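Local coordinates for ApaG protein (Pseudomonas aeruginosa, PDB 3NRF) that is of unknown function, an all-beta protein of the DUF4354 family whose strands continue into a sheet shared with a second subunit, at residues D5-F10 with V99-R104. Sequence-based numbering, arbitrary orientation.
Sequences DAVMVF and VRLSDR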
loop_
_atom_site.group_PDB
_atom_site.type_symbol
_atom_site.label_atom_id
_atom_site.label_comp_id
_atom_site.label_asym_id
_atom_site.label_seq_id
_atom_site.Cartn_x
_atom_site.Cartn_y
_atom_site.Cartn_z
ATOM N N ASP B 5 -22.542 -5.936 26.069
ATOM C CA ASP B 5 -23.864 -6.420 25.633
ATOM C C ASP B 5 -24.189 -5.944 24.196
ATOM O O ASP B 5 -25.299 -5.456 23.919
ATOM C CB ASP B 5 -24.951 -5.949 26.618
ATOM C CG ASP B 5 -26.310 -6.607 26.367
ATOM O OD1 ASP B 5 -26.356 -7.778 25.925
ATOM O OD2 ASP B 5 -27.340 -5.949 26.633
ATOM N N ALA B 6 -23.226 -6.128 23.288
ATOM C CA ALA B 6 -23.353 -5.666 21.914
ATOM C C ALA B 6 -22.439 -6.440 20.949
ATOM O O ALA B 6 -21.602 -7.281 21.331
ATOM C CB ALA B 6 -23.038 -4.194 21.848
ATOM N N VAL B 7 -22.617 -6.149 19.676
ATOM C CA VAL B 7 -21.824 -6.782 18.638
ATOM C C VAL B 7 -20.509 -6.023 18.448
ATOM O O VAL B 7 -20.457 -4.786 18.317
ATOM C CB VAL B 7 -22.634 -6.916 17.322
ATOM C CG1 VAL B 7 -21.781 -7.501 16.170
ATOM C CG2 VAL B 7 -23.890 -7.784 17.565
HETATM N N MSE B 8 -19.434 -6.791 18.440
HETATM C CA MSE B 8 -18.100 -6.263 18.212
HETATM C C MSE B 8 -17.820 -6.401 16.723
HETATM O O MSE B 8 -18.099 -7.442 16.092
HETATM C CB MSE B 8 -17.086 -7.032 18.996
HETATM C CG MSE B 8 -17.443 -7.141 20.413
HETATM SE SE MSE B 8 -16.042 -7.985 21.452
HETATM C CE MSE B 8 -14.565 -6.877 20.953
ATOM N N VAL B 9 -17.292 -5.338 16.141
ATOM C CA VAL B 9 -16.980 -5.288 14.750
ATOM C C VAL B 9 -15.492 -5.127 14.532
ATOM O O VAL B 9 -14.906 -4.085 14.851
ATOM C CB VAL B 9 -17.674 -4.060 14.046
ATOM C CG1 VAL B 9 -17.402 -4.056 12.562
ATOM C CG2 VAL B 9 -19.193 -4.120 14.333
ATOM N N PHE B 10 -14.888 -6.149 13.945
ATOM C CA PHE B 10 -13.457 -6.152 13.658
ATOM C C PHE B 10 -13.290 -6.001 12.192
ATOM O O PHE B 10 -13.937 -6.706 11.422
ATOM C CB PHE B 10 -12.812 -7.486 14.091
ATOM C CG PHE B 10 -12.892 -7.772 15.560
ATOM C CD1 PHE B 10 -14.016 -8.326 16.130
ATOM C CD2 PHE B 10 -11.787 -7.502 16.380
ATOM C CE1 PHE B 10 -14.044 -8.599 17.492
ATOM C CE2 PHE B 10 -11.813 -7.766 17.711
ATOM C CZ PHE B 10 -12.946 -8.308 18.277
ATOM N N VAL B 99 -14.960 0.704 10.727
ATOM C CA VAL B 99 -16.168 0.014 10.296
ATOM C C VAL B 99 -16.995 -0.189 11.570
ATOM O O VAL B 99 -16.537 -0.702 12.612
ATOM C CB VAL B 99 -15.915 -1.305 9.555
ATOM C CG1 VAL B 99 -17.211 -1.916 9.132
ATOM C CG2 VAL B 99 -15.041 -1.010 8.330
ATOM N N ARG B 100 -18.242 0.226 11.494
ATOM C CA ARG B 100 -19.138 0.100 12.624
ATOM C C ARG B 100 -20.555 -0.228 12.169
ATOM O O ARG B 100 -20.873 -0.241 10.959
ATOM C CB ARG B 100 -19.082 1.362 13.530
ATOM C CG ARG B 100 -19.261 2.731 12.871
ATOM C CD ARG B 100 -19.190 3.871 13.935
ATOM N NE ARG B 100 -20.299 3.800 14.875
ATOM C CZ ARG B 100 -20.410 4.469 16.031
ATOM N NH1 ARG B 100 -19.446 5.288 16.470
ATOM N NH2 ARG B 100 -21.502 4.289 16.766
ATOM N N LEU B 101 -21.395 -0.521 13.143
ATOM C CA LEU B 101 -22.794 -0.794 12.867
ATOM C C LEU B 101 -23.588 0.521 13.047
ATOM O O LEU B 101 -23.204 1.396 13.834
ATOM C CB LEU B 101 -23.316 -1.862 13.781
ATOM C CG LEU B 101 -22.923 -3.303 13.459
ATOM C CD1 LEU B 101 -23.332 -4.164 14.642
ATOM C CD2 LEU B 101 -23.591 -3.831 12.173
ATOM N N SER B 102 -24.664 0.650 12.262
ATOM C CA SER B 102 -25.546 1.812 12.294
ATOM C C SER B 102 -26.954 1.307 12.022
ATOM O O SER B 102 -27.148 0.249 11.403
ATOM C CB SER B 102 -25.196 2.799 11.189
ATOM O OG SER B 102 -26.130 3.893 11.194
ATOM N N ASP B 103 -27.931 2.087 12.446
ATOM C CA ASP B 103 -29.307 1.823 12.086
ATOM C C ASP B 103 -29.791 2.844 11.038
ATOM O O ASP B 103 -30.991 2.908 10.731
ATOM C CB ASP B 103 -30.227 1.790 13.306
ATOM C CG ASP B 103 -30.412 3.161 13.973
ATOM O OD1 ASP B 103 -29.622 4.087 13.642
ATOM O OD2 ASP B 103 -31.342 3.268 14.789
ATOM N N ARG B 104 -28.888 3.609 10.449
ATOM C CA ARG B 104 -29.230 4.632 9.429
ATOM C C ARG B 104 -28.813 4.055 8.094
ATOM O O ARG B 104 -27.706 4.270 7.640
ATOM C CB ARG B 104 -28.522 5.932 9.737
ATOM C CG ARG B 104 -28.942 6.499 11.114
ATOM C CD ARG B 104 -28.416 7.924 11.408
ATOM N NE ARG B 104 -29.130 8.933 10.607
ATOM C CZ ARG B 104 -30.361 9.354 10.888
ATOM N NH1 ARG B 104 -30.988 8.890 11.947
ATOM N NH2 ARG B 104 -30.963 10.265 10.115
HETATM O O HOH W 1 -14.136 -1.950 13.068
#
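With its first side-chain torsion near trans (chi1 -177°), V9 sets CG1 opposite its own backbone N and CG2 beside that N, so that the two methyls reach different residues of the facing strand. V9 CG1 lies against the backbone of V99, 3.5 Å from V99 O, and also meets the V99 side chain, where V9 CG1 and V99 CG1 are 4.0 Å apart. The other branch, V9 CG2, rests on L101, 3.9 Å from L101 CG, the two side chains meeting at a slant. L101 turns its CG beside the backbone N (chi1 -77°) and extends CD1 to V7, where L101 CD1 sits 3.9 Å from V7 CB and almost as near V7 CG1; these two side chains cross at about a right angle. V9 thus fits between V99 and L101, while L101 in turn bridges V9 and V7. The axes of strands 7-10 and 99-102 run roughly antiparallel, at 146°. They come no closer than 6.8 Å, and no direct hydrogen bond joins the segments. Instead, one water donates to both V9 O (2.9 Å) and V99 O (2.7 Å) and so links the two carbonyls. Strands 7-21 and 98-102 are the outermost strands of the six-stranded antiparallel sheet within the chain, and this apolar, water-linked contact brings those two edges together. Strand 24-37 supplies L35, which touches both V7 and V9, and F31, which packs on V99; L50 of strand 49-53 and L45 of a loop adjoin L101. M8, V9 and F10 also pair in an antiparallel ladder with a strand of the second subunit, so the sheet continues across the interface, and R100 makes a salt bridge with D23 of that subunit.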